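Local coordinates for papain-like protease (Human betacoronavirus 2c EMC/2012, PDB 4RNA), which is a cysteine protease that, as in other coronaviruses, probably cleaves the viral polyprotein and also removes ubiquitin and ISG15 from host proteins, at residues R186-E191 with I198-L203; A222-V227 with R234-V239; I128-P133 with H173-K178; A267-Q272 with V309-F314. All blocks are in the same frame, centred on the assembly; numbering follows the deposited sequence. Where two conformers were deposited one is given.

Interaction 1: R186-E191 with I198-L203; sequences RMVWRE and IKDVVL
Arg190 holds Asp200 side-on across a two-stranded antiparallel hairpin of the zinc-bearing fingers subdomain. Its NE meets Asp200 OD1 at 3.0 Å and NH2 meets Asp200 OD2 at 3.2 Å. Both carboxylate oxygens use their syn lone pairs, and the guanidinium and carboxylate planes lie only 20° apart, so the salt bridge is nearly flat. The bend in the arginine about CG-CD (chi3 -70°) turns the head back alongside the aspartate, and Ile198 CG2 rests against the aliphatic stem, 3.5 Å from Arg190 CG. Val202 CG1 sits over one face of the Arg186 guanidinium, toward its rim, 3.6 Å from Arg186 NH1.

Beneath these side chains the strands run in strict register. Met187, Trp189 and Glu191 are the hydrogen-bonded partners of Leu203, Val201 and Lys199, and each pair is closed by two backbone bonds. Strand 233-242 pairs with the other edge of 186-193; on the face of Trp189 and Glu191, its Arg236 makes a cation-pi contact with Trp189 and a salt bridge to Glu191, whose OE2 also takes the N-H of Ala64 of the second subunit. Within its own strand, the indole NE1 of Trp189 gives a weak hydrogen bond to Met187 SD, 3.5 Å away.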
loop_
_atom_site.group_PDB
_atom_site.type_symbol
_atom_site.label_atom_id
_atom_site.label_comp_id
_atom_site.label_asym_id
_atom_site.label_seq_id
_atom_site.Cartn_x
_atom_site.Cartn_y
_atom_site.Cartn_z
ATOM N N ARG A 186 0.687 18.044 20.837
ATOM C CA ARG A 186 0.902 19.240 20.074
ATOM C C ARG A 186 2.366 19.374 19.766
ATOM O O ARG A 186 3.197 19.071 20.617
ATOM C CB ARG A 186 0.423 20.388 20.916
ATOM C CG ARG A 186 0.374 21.719 20.224
ATOM C CD ARG A 186 0.054 22.756 21.279
ATOM N NE ARG A 186 0.032 24.056 20.645
ATOM C CZ ARG A 186 -0.893 24.449 19.763
ATOM N NH1 ARG A 186 -1.911 23.652 19.418
ATOM N NH2 ARG A 186 -0.796 25.657 19.222
ATOM N N MET A 187 2.673 19.856 18.557
ATOM C CA MET A 187 4.062 20.039 18.137
ATOM C C MET A 187 4.125 21.389 17.383
ATOM O O MET A 187 3.380 21.564 16.404
ATOM C CB MET A 187 4.466 18.870 17.251
ATOM C CG MET A 187 5.954 18.714 17.038
ATOM S SD MET A 187 6.242 17.406 15.807
ATOM C CE MET A 187 5.354 18.079 14.450
ATOM N N VAL A 188 4.943 22.346 17.867
ATOM C CA VAL A 188 5.059 23.657 17.172
ATOM C C VAL A 188 6.479 23.875 16.646
ATOM O O VAL A 188 7.405 23.973 17.428
ATOM C CB VAL A 188 4.624 24.825 18.062
ATOM C CG1 VAL A 188 4.522 26.108 17.245
ATOM C CG2 VAL A 188 3.293 24.521 18.741
ATOM N N TRP A 189 6.612 23.930 15.315
ATOM C CA TRP A 189 7.822 24.322 14.610
ATOM C C TRP A 189 7.786 25.791 14.308
ATOM O O TRP A 189 6.746 26.344 13.946
ATOM C CB TRP A 189 7.971 23.547 13.292
ATOM C CG TRP A 189 8.199 22.084 13.531
ATOM C CD1 TRP A 189 7.241 21.089 13.584
ATOM C CD2 TRP A 189 9.485 21.407 13.780
ATOM N NE1 TRP A 189 7.819 19.872 13.855
ATOM C CE2 TRP A 189 9.166 19.990 13.957
ATOM C CE3 TRP A 189 10.819 21.822 13.865
ATOM C CZ2 TRP A 189 10.149 19.034 14.201
ATOM C CZ3 TRP A 189 11.803 20.848 14.130
ATOM C CH2 TRP A 189 11.457 19.487 14.307
ATOM N N ARG A 190 8.911 26.453 14.518
ATOM C CA ARG A 190 9.005 27.848 14.121
ATOM C C ARG A 190 10.104 27.933 13.075
ATOM O O ARG A 190 11.233 27.321 13.211
ATOM C CB ARG A 190 9.244 28.777 15.319
ATOM C CG ARG A 190 9.395 30.267 14.953
ATOM C CD ARG A 190 9.383 31.119 16.230
ATOM N NE ARG A 190 8.050 31.114 16.815
ATOM C CZ ARG A 190 7.772 31.350 18.090
ATOM N NH1 ARG A 190 8.750 31.606 18.950
ATOM N NH2 ARG A 190 6.507 31.312 18.504
ATOM N N GLU A 191 9.758 28.657 12.011
ATOM C CA GLU A 191 10.705 28.990 10.957
ATOM C C GLU A 191 10.876 30.533 10.973
ATOM O O GLU A 191 9.885 31.287 10.992
ATOM C CB GLU A 191 10.171 28.480 9.613
ATOM C CG GLU A 191 10.233 26.969 9.530
ATOM C CD GLU A 191 9.900 26.378 8.153
ATOM O OE1 GLU A 191 9.511 27.126 7.225
ATOM O OE2 GLU A 191 10.042 25.129 8.007
ATOM N N ILE A 198 8.477 35.496 10.795
ATOM C CA ILE A 198 8.339 34.220 11.527
ATOM C C ILE A 198 7.104 33.521 10.979
ATOM O O ILE A 198 6.089 34.169 10.808
ATOM C CB ILE A 198 8.088 34.439 13.049
ATOM C CG1 ILE A 198 9.261 35.128 13.725
ATOM C CG2 ILE A 198 7.715 33.130 13.744
ATOM C CD1 ILE A 198 8.944 35.768 15.069
ATOM N N LYS A 199 7.218 32.222 10.663
ATOM C CA LYS A 199 6.076 31.341 10.383
ATOM C C LYS A 199 6.070 30.172 11.366
ATOM O O LYS A 199 7.091 29.461 11.467
ATOM C CB LYS A 199 6.152 30.752 8.969
ATOM C CG LYS A 199 4.863 30.064 8.515
ATOM C CD LYS A 199 3.687 31.029 8.753
ATOM C CE LYS A 199 2.340 30.526 8.230
ATOM N NZ LYS A 199 1.785 29.446 9.089
ATOM N N ASP A 200 4.953 29.996 12.092
ATOM C CA ASP A 200 4.660 28.759 12.860
ATOM C C ASP A 200 3.886 27.624 12.097
ATOM O O ASP A 200 2.885 27.857 11.400
ATOM C CB ASP A 200 4.005 29.086 14.214
ATOM C CG ASP A 200 4.999 29.699 15.229
ATOM O OD1 ASP A 200 6.242 29.584 15.049
ATOM O OD2 ASP A 200 4.540 30.299 16.225
ATOM N N VAL A 201 4.391 26.398 12.217
ATOM C CA VAL A 201 3.656 25.188 11.773
ATOM C C VAL A 201 3.266 24.358 13.019
ATOM O O VAL A 201 4.136 23.895 13.778
ATOM C CB VAL A 201 4.547 24.252 10.879
ATOM C CG1 VAL A 201 3.718 23.106 10.305
ATOM C CG2 VAL A 201 5.202 25.042 9.767
ATOM N N VAL A 202 1.965 24.203 13.234
ATOM C CA VAL A 202 1.427 23.452 14.367
ATOM C C VAL A 202 0.882 22.096 13.891
ATOM O O VAL A 202 0.029 22.049 12.977
ATOM C CB VAL A 202 0.286 24.237 15.045
ATOM C CG1 VAL A 202 -0.360 23.463 16.218
ATOM C CG2 VAL A 202 0.748 25.636 15.427
ATOM N N LEU A 203 1.378 21.010 14.497
ATOM C CA LEU A 203 0.807 19.666 14.309
ATOM C C LEU A 203 0.157 19.177 15.616
ATOM O O LEU A 203 0.659 19.473 16.714
ATOM C CB LEU A 203 1.907 18.686 13.856
ATOM C CG LEU A 203 2.559 19.129 12.547
ATOM C CD1 LEU A 203 3.956 18.571 12.429
ATOM C CD2 LEU A 203 1.688 18.731 11.369
#

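Interaction 2: A222-V227 with R234-V239; sequences ARMTYV and RHRQLV
Thr225 and His235 meet because both first torsions turn the same way: Thr225 OG1 (chi1 -64°) and the imidazole CG of His235 (chi1 -51°) each stand opposite their own carbonyl carbon. The two side chains run alongside each other, and Thr225 OG1 reaches His235 ND1 at the ring edge in a hydrogen bond modelled at 2.5 Å, shorter than usual, so its exact length is doubtful. Arg223 lies beside the same ring, its CD 3.7 Å from His235 ND1 and its guanidinium plane almost perpendicular to the imidazole, while Arg223 CB touches the amide oxygen of Gln237.

These residues belong to an antiparallel beta hairpin in the zinc-bearing fingers subdomain, and the turn between its strands carries Cys228 and Cys230 of the zinc site. Thr225 and His235 are a non-hydrogen-bonded pair, flanked by the hydrogen-bonded pairs Met224-Arg236 and Tyr226-Arg234; the bond from Arg236 N to Met224 O is short at 2.6 Å.

On the opposite face Arg234 runs along Tyr226, with its CB over the ring face, 4.3 Å from the centroid, and its guanidinium only 15° from the ring plane. NH1 of this arginine bonds Gln229 and NH2 makes a salt bridge to Glu191. In the conformer modelled here Met224 CE packs on Arg236 CD, and Arg18 of the second subunit makes a cation-pi contact with Tyr226.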
loop_
_atom_site.group_PDB
_atom_site.type_symbol
_atom_site.label_atom_id
_atom_site.label_comp_id
_atom_site.label_asym_id
_atom_site.label_seq_id
_atom_site.Cartn_x
_atom_site.Cartn_y
_atom_site.Cartn_z
ATOM N N ALA A 222 17.095 20.492 17.922
ATOM C CA ALA A 222 18.212 21.367 17.483
ATOM C C ALA A 222 17.750 22.403 16.434
ATOM O O ALA A 222 16.781 22.182 15.710
ATOM C CB ALA A 222 19.366 20.533 16.897
ATOM N N ARG A 223 18.541 23.462 16.285
ATOM C CA ARG A 223 18.256 24.527 15.327
ATOM C C ARG A 223 18.869 24.136 13.978
ATOM O O ARG A 223 20.003 23.676 13.924
ATOM C CB ARG A 223 18.837 25.878 15.815
ATOM C CG ARG A 223 18.470 27.079 14.920
ATOM C CD ARG A 223 19.062 28.430 15.402
ATOM N NE ARG A 223 20.522 28.474 15.239
ATOM C CZ ARG A 223 21.395 28.602 16.241
ATOM N NH1 ARG A 223 20.962 28.755 17.489
ATOM N NH2 ARG A 223 22.690 28.616 15.995
ATOM N N MET A 224 18.091 24.267 12.896
ATOM C CA MET A 224 18.669 24.148 11.545
ATOM C C MET A 224 18.613 25.499 10.884
ATOM O O MET A 224 17.632 26.290 11.085
ATOM C CB MET A 224 17.920 23.134 10.651
ATOM C CG MET A 224 18.442 23.119 9.201
ATOM S SD MET A 224 17.531 22.074 8.041
ATOM C CE MET A 224 15.943 22.919 8.019
ATOM N N THR A 225 19.624 25.749 10.059
ATOM C CA THR A 225 19.800 27.035 9.416
ATOM C C THR A 225 20.141 26.857 7.917
ATOM O O THR A 225 20.925 26.024 7.547
ATOM C CB THR A 225 20.934 27.822 10.155
ATOM O OG1 THR A 225 20.537 28.102 11.521
ATOM C CG2 THR A 225 21.336 29.113 9.378
ATOM N N TYR A 226 19.573 27.669 7.038
ATOM C CA TYR A 226 20.075 27.603 5.635
ATOM C C TYR A 226 19.813 29.018 5.019
ATOM O O TYR A 226 19.401 29.939 5.770
ATOM C CB TYR A 226 19.389 26.438 4.870
ATOM C CG TYR A 226 17.879 26.529 4.969
ATOM C CD1 TYR A 226 17.187 26.049 6.125
ATOM C CD2 TYR A 226 17.144 27.101 3.935
ATOM C CE1 TYR A 226 15.794 26.169 6.218
ATOM C CE2 TYR A 226 15.769 27.242 4.029
ATOM C CZ TYR A 226 15.101 26.767 5.167
ATOM O OH TYR A 226 13.729 26.897 5.185
ATOM N N VAL A 227 20.054 29.182 3.707
ATOM C CA VAL A 227 20.043 30.504 3.064
ATOM C C VAL A 227 18.607 30.948 3.043
ATOM O O VAL A 227 17.697 30.130 2.761
ATOM C CB VAL A 227 20.685 30.491 1.631
ATOM C CG1 VAL A 227 20.430 31.812 0.914
ATOM C CG2 VAL A 227 22.182 30.185 1.734
ATOM N N ARG A 234 18.098 31.718 7.434
ATOM C CA ARG A 234 16.738 31.302 7.744
ATOM C C ARG A 234 16.926 30.149 8.735
ATOM O O ARG A 234 17.802 29.352 8.544
ATOM C CB ARG A 234 16.164 30.681 6.461
ATOM C CG ARG A 234 14.955 31.331 5.931
ATOM C CD ARG A 234 14.391 30.440 4.849
ATOM N NE ARG A 234 13.225 29.853 5.461
ATOM C CZ ARG A 234 11.949 30.070 5.095
ATOM N NH1 ARG A 234 11.630 30.826 4.020
ATOM N NH2 ARG A 234 10.973 29.456 5.759
ATOM N N HIS A 235 16.116 30.057 9.778
ATOM C CA HIS A 235 16.246 28.949 10.733
ATOM C C HIS A 235 14.978 28.143 10.919
ATOM O O HIS A 235 13.875 28.630 10.717
ATOM C CB HIS A 235 16.597 29.513 12.114
ATOM C CG HIS A 235 17.746 30.457 12.093
ATOM N ND1 HIS A 235 19.034 30.023 12.061
ATOM C CD2 HIS A 235 17.787 31.845 12.047
ATOM C CE1 HIS A 235 19.884 31.089 12.048
ATOM N NE2 HIS A 235 19.120 32.217 12.005
ATOM N N ARG A 236 15.097 26.898 11.325
ATOM C CA ARG A 236 13.930 26.068 11.651
ATOM C C ARG A 236 14.186 25.442 13.025
ATOM O O ARG A 236 15.264 24.796 13.218
ATOM C CB ARG A 236 13.786 24.975 10.554
ATOM C CG ARG A 236 12.951 23.739 10.880
ATOM C CD ARG A 236 12.572 22.980 9.592
ATOM N NE ARG A 236 11.692 21.824 9.826
ATOM C CZ ARG A 236 10.367 21.877 9.914
ATOM N NH1 ARG A 236 9.706 23.032 9.755
ATOM N NH2 ARG A 236 9.687 20.755 10.135
ATOM N N GLN A 237 13.251 25.577 13.936
ATOM C CA GLN A 237 13.443 24.944 15.240
ATOM C C GLN A 237 12.155 24.532 15.890
ATOM O O GLN A 237 11.156 25.255 15.811
ATOM C CB GLN A 237 14.276 25.877 16.177
ATOM C CG GLN A 237 14.604 25.309 17.541
ATOM C CD GLN A 237 15.575 26.194 18.308
ATOM O OE1 GLN A 237 16.423 26.894 17.717
ATOM N NE2 GLN A 237 15.421 26.200 19.626
ATOM N N LEU A 238 12.165 23.365 16.554
ATOM C CA LEU A 238 11.047 22.978 17.432
ATOM C C LEU A 238 10.899 23.896 18.714
ATOM O O LEU A 238 11.810 24.019 19.518
ATOM C CB LEU A 238 11.214 21.492 17.816
ATOM C CG LEU A 238 10.068 20.875 18.641
ATOM C CD1 LEU A 238 8.689 20.875 17.924
ATOM C CD2 LEU A 238 10.508 19.463 19.061
ATOM N N VAL A 239 9.772 24.593 18.869
ATOM C CA VAL A 239 9.650 25.478 20.021
ATOM C C VAL A 239 8.649 24.984 21.105
ATOM O O VAL A 239 8.727 25.379 22.294
ATOM C CB VAL A 239 9.322 26.921 19.596
ATOM C CG1 VAL A 239 10.557 27.529 18.890
ATOM C CG2 VAL A 239 8.079 26.941 18.710
HETATM O O HOH W 1 14.087 21.814 16.293
#

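Interaction 3: I128-P133 with H173-K178; sequences IKFVIP and HTVLAK
Phe130 reaches from the short strand 128-130 toward the end of helix 168-176, and its atoms meet the other segment in turn. Phe130 CB is 3.9 Å from Lys178 O. Phe130 CD1 comes to 3.5 Å of Lys178 O, and this carbonyl lies at the ring edge. Farther out, CE1 and CZ both touch one methyl of Val175, which comes in obliquely, with Phe130 CE1 3.5 Å from Val175 CG1; Val175 O lies in the ring plane at the CE1 edge. The chi1 of -73° sets CG opposite the carbonyl carbon, beside the backbone N, and the ring end then reaches Val175.

The polar link is made by the next residue: Val131 N donates to Lys178 O over 2.9 Å in a nearly straight bond (164° at the hydrogen). Ile132, at the N-cap position of helix 133-143, sends CD1 onto the aliphatic part of Lys178, meeting CB, CG, CD and CE, with Ile132 CD1 3.7 Å from Lys178 CE.

Around this join, Phe139 of helix 133-143 packs edge-to-face on Phe130, and Ile154 of helix 148-158 touches Val175. The contact ties a strand to a helix end within the helical thumb subdomain. One carbonyl, Lys178 O, thus takes a backbone N-H while an aromatic edge lies beside it, and the lysine serves here through its methylenes rather than its charge.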
loop_
_atom_site.group_PDB
_atom_site.type_symbol
_atom_site.label_atom_id
_atom_site.label_comp_id
_atom_site.label_asym_id
_atom_site.label_seq_id
_atom_site.Cartn_x
_atom_site.Cartn_y
_atom_site.Cartn_z
ATOM N N ILE A 128 -3.886 5.310 22.129
ATOM C CA ILE A 128 -4.253 5.168 20.720
ATOM C C ILE A 128 -5.465 4.250 20.562
ATOM O O ILE A 128 -5.669 3.313 21.358
ATOM C CB ILE A 128 -3.114 4.574 19.853
ATOM C CG1 ILE A 128 -2.835 3.143 20.291
ATOM C CG2 ILE A 128 -1.876 5.465 19.939
ATOM C CD1 ILE A 128 -1.829 2.412 19.386
ATOM N N LYS A 129 -6.270 4.594 19.562
ATOM C CA LYS A 129 -7.444 3.837 19.145
ATOM C C LYS A 129 -7.490 3.897 17.601
ATOM O O LYS A 129 -7.151 4.918 17.019
ATOM C CB LYS A 129 -8.715 4.472 19.709
ATOM C CG LYS A 129 -9.957 3.612 19.554
ATOM C CD LYS A 129 -11.250 4.308 19.997
ATOM C CE LYS A 129 -11.581 5.527 19.142
ATOM N NZ LYS A 129 -10.658 6.643 19.510
ATOM N N PHE A 130 -7.921 2.808 16.972
ATOM C CA PHE A 130 -8.019 2.748 15.518
ATOM C C PHE A 130 -9.361 3.292 15.091
ATOM O O PHE A 130 -10.368 2.972 15.702
ATOM C CB PHE A 130 -7.778 1.314 15.015
ATOM C CG PHE A 130 -6.342 0.922 15.110
ATOM C CD1 PHE A 130 -5.414 1.487 14.231
ATOM C CD2 PHE A 130 -5.897 0.052 16.113
ATOM C CE1 PHE A 130 -4.064 1.179 14.348
ATOM C CE2 PHE A 130 -4.553 -0.266 16.239
ATOM C CZ PHE A 130 -3.628 0.308 15.362
ATOM N N VAL A 131 -9.360 4.137 14.073
ATOM C CA VAL A 131 -10.611 4.773 13.648
ATOM C C VAL A 131 -11.352 3.783 12.757
ATOM O O VAL A 131 -12.521 3.942 12.514
ATOM C CB VAL A 131 -10.411 6.132 12.933
ATOM C CG1 VAL A 131 -9.631 7.086 13.823
ATOM C CG2 VAL A 131 -9.735 5.977 11.569
ATOM N N ILE A 132 -10.678 2.735 12.288
ATOM C CA ILE A 132 -11.374 1.666 11.505
ATOM C C ILE A 132 -11.882 0.546 12.464
ATOM O O ILE A 132 -11.092 -0.044 13.202
ATOM C CB ILE A 132 -10.397 1.027 10.475
ATOM C CG1 ILE A 132 -10.015 2.069 9.393
ATOM C CG2 ILE A 132 -11.070 -0.189 9.809
ATOM C CD1 ILE A 132 -8.745 1.745 8.588
ATOM N N PRO A 133 -13.204 0.248 12.451
ATOM C CA PRO A 133 -13.681 -0.751 13.410
ATOM C C PRO A 133 -13.030 -2.114 13.332
ATOM O O PRO A 133 -12.764 -2.710 14.380
ATOM C CB PRO A 133 -15.175 -0.843 13.095
ATOM C CG PRO A 133 -15.524 0.547 12.618
ATOM C CD PRO A 133 -14.324 1.078 11.895
ATOM N N HIS A 173 4.179 3.335 10.058
ATOM C CA HIS A 173 3.559 4.594 9.754
ATOM C C HIS A 173 2.227 4.425 9.063
ATOM O O HIS A 173 1.285 5.141 9.366
ATOM C CB HIS A 173 4.588 5.591 9.089
ATOM C CG HIS A 173 5.715 6.045 10.063
ATOM N ND1 HIS A 173 5.766 7.291 10.628
ATOM C CD2 HIS A 173 6.813 5.342 10.595
ATOM C CE1 HIS A 173 6.843 7.372 11.457
ATOM N NE2 HIS A 173 7.477 6.187 11.439
ATOM N N THR A 174 2.063 3.417 8.224
ATOM C CA THR A 174 0.768 3.144 7.640
ATOM C C THR A 174 -0.278 2.671 8.613
ATOM O O THR A 174 -1.468 3.016 8.482
ATOM C CB THR A 174 0.816 2.052 6.538
ATOM O OG1 THR A 174 1.435 0.887 7.074
ATOM C CG2 THR A 174 1.618 2.466 5.425
ATOM N N VAL A 175 0.142 1.872 9.589
ATOM C CA VAL A 175 -0.792 1.470 10.600
ATOM C C VAL A 175 -1.219 2.677 11.431
ATOM O O VAL A 175 -2.376 2.804 11.692
ATOM C CB VAL A 175 -0.234 0.330 11.501
ATOM C CG1 VAL A 175 -1.173 0.080 12.677
ATOM C CG2 VAL A 175 -0.116 -0.952 10.689
ATOM N N LEU A 176 -0.274 3.535 11.846
ATOM C CA LEU A 176 -0.595 4.624 12.720
ATOM C C LEU A 176 -1.371 5.676 11.969
ATOM O O LEU A 176 -2.194 6.424 12.576
ATOM C CB LEU A 176 0.669 5.215 13.315
ATOM C CG LEU A 176 1.293 4.345 14.418
ATOM C CD1 LEU A 176 2.682 4.881 14.821
ATOM C CD2 LEU A 176 0.376 4.265 15.606
ATOM N N ALA A 177 -1.215 5.725 10.648
ATOM C CA ALA A 177 -2.174 6.627 9.870
ATOM C C ALA A 177 -3.662 6.240 10.051
ATOM O O ALA A 177 -4.542 7.067 9.817
ATOM C CB ALA A 177 -1.825 6.700 8.389
ATOM N N LYS A 178 -3.947 5.017 10.502
ATOM C CA LYS A 178 -5.308 4.555 10.759
ATOM C C LYS A 178 -5.759 4.733 12.193
ATOM O O LYS A 178 -6.819 4.194 12.590
ATOM C CB LYS A 178 -5.428 3.056 10.415
ATOM C CG LYS A 178 -4.926 2.645 9.015
ATOM C CD LYS A 178 -5.393 3.646 8.002
ATOM C CE LYS A 178 -5.787 2.966 6.689
ATOM N NZ LYS A 178 -4.585 2.402 6.016
#

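Interaction 4: A267-Q272 with V309-F314; sequences AFNVFQ and VTDVLF
Asn269 O takes the backbone N-H of Thr310 over 2.9 Å, with the donor standing above the carbonyl plane, and Val309 CA adds a CA-H contact to the same oxygen. Asn269 N donates to Asp311 O at 2.9 Å, so Asn269 bonds to two successive residues of the other strand, Thr310 and Asp311. Between Phe268-Val312 and Val270-Val309, both non-hydrogen-bonded antiparallel pairs, the count shifts by one: a beta bulge. The extra residue shows at Thr310, whose psi of -86° departs from the extended form.

At the bulge the side chains of Asn269 and Asp311 meet. Asn269 ND2 points straight at Asp311 OD2, 3.0 Å away and 177° at the hydrogen. The bond lies in the amide plane but meets the oxygen on its anti side, with the carboxylate turned perpendicular to the amide. Both groups are buried and held by further partners: Asn269 OD1 bonds His283 ND1, Asn269 ND2 also bonds Thr121 OG1, and Asp311 OD1 is bonded to Ser249 and Ser169. These bonds should fix the rotation of both groups.

On the other face, Phe268 CB rests on Val312 CG2 at 4.0 Å, and Val309 CG2 approaches Phe268 CD2 at 4.1 Å, the two side chains crossing at about a right angle. Strand 267-272 lies between 304-315 and 280-287 in the mixed palm sheet; strand 252-258 sends Val257 against Phe268 and Val309, and Ala267 and Leu313 both pack on Leu124, in the loop following helix 115-122.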
loop_
_atom_site.group_PDB
_atom_site.type_symbol
_atom_site.label_atom_id
_atom_site.label_comp_id
_atom_site.label_asym_id
_atom_site.label_seq_id
_atom_site.Cartn_x
_atom_site.Cartn_y
_atom_site.Cartn_z
ATOM N N ALA A 267 12.370 1.938 23.920
ATOM C CA ALA A 267 12.471 0.850 22.965
ATOM C C ALA A 267 12.954 1.363 21.612
ATOM O O ALA A 267 12.874 2.535 21.343
ATOM C CB ALA A 267 11.133 0.103 22.744
ATOM N N PHE A 268 13.500 0.474 20.775
ATOM C CA PHE A 268 13.918 0.878 19.441
ATOM C C PHE A 268 13.973 -0.312 18.526
ATOM O O PHE A 268 14.132 -1.450 18.999
ATOM C CB PHE A 268 15.284 1.638 19.468
ATOM C CG PHE A 268 16.422 0.840 20.072
ATOM C CD1 PHE A 268 16.622 0.823 21.448
ATOM C CD2 PHE A 268 17.228 0.096 19.266
ATOM C CE1 PHE A 268 17.649 0.114 22.041
ATOM C CE2 PHE A 268 18.283 -0.620 19.837
ATOM C CZ PHE A 268 18.495 -0.612 21.217
ATOM N N ASN A 269 13.860 -0.086 17.210
ATOM C CA ASN A 269 14.132 -1.205 16.295
ATOM C C ASN A 269 15.452 -1.151 15.625
ATOM O O ASN A 269 16.074 -0.086 15.498
ATOM C CB ASN A 269 13.033 -1.321 15.217
ATOM C CG ASN A 269 11.663 -1.581 15.854
ATOM O OD1 ASN A 269 11.563 -2.423 16.742
ATOM N ND2 ASN A 269 10.605 -0.871 15.388
ATOM N N VAL A 270 15.903 -2.317 15.165
ATOM C CA VAL A 270 17.228 -2.353 14.574
ATOM C C VAL A 270 17.039 -3.112 13.267
ATOM O O VAL A 270 16.222 -4.049 13.208
ATOM C CB VAL A 270 18.237 -3.114 15.508
ATOM C CG1 VAL A 270 19.447 -3.564 14.752
ATOM C CG2 VAL A 270 18.645 -2.247 16.693
ATOM N N PHE A 271 17.713 -2.674 12.197
ATOM C CA PHE A 271 17.749 -3.475 10.979
ATOM C C PHE A 271 19.177 -3.942 10.761
ATOM O O PHE A 271 20.087 -3.118 10.766
ATOM C CB PHE A 271 17.238 -2.655 9.797
ATOM C CG PHE A 271 17.202 -3.400 8.465
ATOM C CD1 PHE A 271 16.237 -4.382 8.204
ATOM C CD2 PHE A 271 18.102 -3.095 7.473
ATOM C CE1 PHE A 271 16.198 -5.038 6.982
ATOM C CE2 PHE A 271 18.067 -3.760 6.250
ATOM C CZ PHE A 271 17.107 -4.714 6.003
ATOM N N GLN A 272 19.346 -5.249 10.538
ATOM C CA GLN A 272 20.649 -5.939 10.406
ATOM C C GLN A 272 20.910 -6.422 8.998
ATOM O O GLN A 272 20.070 -7.126 8.420
ATOM C CB GLN A 272 20.702 -7.168 11.328
ATOM C CG GLN A 272 20.930 -6.840 12.803
ATOM C CD GLN A 272 20.609 -7.989 13.766
ATOM O OE1 GLN A 272 20.125 -9.058 13.376
ATOM N NE2 GLN A 272 20.876 -7.754 15.050
ATOM N N VAL A 309 20.111 1.441 14.153
ATOM C CA VAL A 309 18.828 1.817 14.683
ATOM C C VAL A 309 17.968 2.351 13.555
ATOM O O VAL A 309 18.463 3.126 12.675
ATOM C CB VAL A 309 19.063 2.849 15.759
ATOM C CG1 VAL A 309 17.781 3.521 16.224
ATOM C CG2 VAL A 309 19.798 2.253 16.951
ATOM N N THR A 310 16.661 2.070 13.659
ATOM C CA THR A 310 15.694 2.600 12.707
ATOM C C THR A 310 14.682 3.426 13.488
ATOM O O THR A 310 14.894 4.580 13.622
ATOM C CB THR A 310 15.015 1.492 11.885
ATOM O OG1 THR A 310 14.514 0.420 12.732
ATOM C CG2 THR A 310 15.970 0.921 10.834
ATOM N N ASP A 311 13.635 2.815 14.032
ATOM C CA ASP A 311 12.642 3.571 14.848
ATOM C C ASP A 311 13.056 3.640 16.326
ATOM O O ASP A 311 13.639 2.747 16.841
ATOM C CB ASP A 311 11.305 2.906 14.802
ATOM C CG ASP A 311 10.952 2.449 13.432
ATOM O OD1 ASP A 311 10.708 3.367 12.582
ATOM O OD2 ASP A 311 10.905 1.201 13.218
ATOM N N VAL A 312 12.697 4.693 17.044
ATOM C CA VAL A 312 13.057 4.794 18.465
ATOM C C VAL A 312 11.868 5.322 19.183
ATOM O O VAL A 312 11.293 6.296 18.685
ATOM C CB VAL A 312 14.276 5.771 18.709
ATOM C CG1 VAL A 312 14.613 5.870 20.211
ATOM C CG2 VAL A 312 15.532 5.357 17.914
ATOM N N LEU A 313 11.504 4.717 20.307
ATOM C CA LEU A 313 10.282 5.228 21.045
ATOM C C LEU A 313 10.634 6.000 22.326
ATOM O O LEU A 313 11.296 5.477 23.189
ATOM C CB LEU A 313 9.336 4.021 21.394
ATOM C CG LEU A 313 8.042 4.307 22.136
ATOM C CD1 LEU A 313 7.209 5.420 21.397
ATOM C CD2 LEU A 313 7.276 3.007 22.228
ATOM N N PHE A 314 10.013 7.177 22.551
ATOM C CA PHE A 314 10.315 7.947 23.686
ATOM C C PHE A 314 9.007 8.132 24.450
ATOM O O PHE A 314 7.927 7.974 23.867
ATOM C CB PHE A 314 10.875 9.346 23.284
ATOM C CG PHE A 314 12.303 9.326 22.810
ATOM C CD1 PHE A 314 12.626 9.117 21.444
ATOM C CD2 PHE A 314 13.355 9.539 23.738
ATOM C CE1 PHE A 314 13.980 9.066 21.011
ATOM C CE2 PHE A 314 14.704 9.470 23.318
ATOM C CZ PHE A 314 15.016 9.211 21.969
#

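How the interactions relate
Along the chain the order is interaction 3, interaction 1, interaction 2, interaction 4. Interactions 1 and 2 are neighbours in one antiparallel sheet, their centres about 11 Å apart, joined where strand 186-193 pairs with 233-242; both also touch the second subunit. Both belong to the fingers subdomain, whose zinc is held by Cys193, Cys196, Cys228 and Cys230. Interaction 3, in the thumb, lies about 24 Å from interaction 1 between centres. Interaction 4, in the palm sheet, is about 20 Å from interaction 3 between centres, with nearest atoms about 4 Å apart but not touching. Strands 233-242 and 245-250 carry the chain from fingers back to palm, consistent with the thumb-palm-fingers architecture of these proteases.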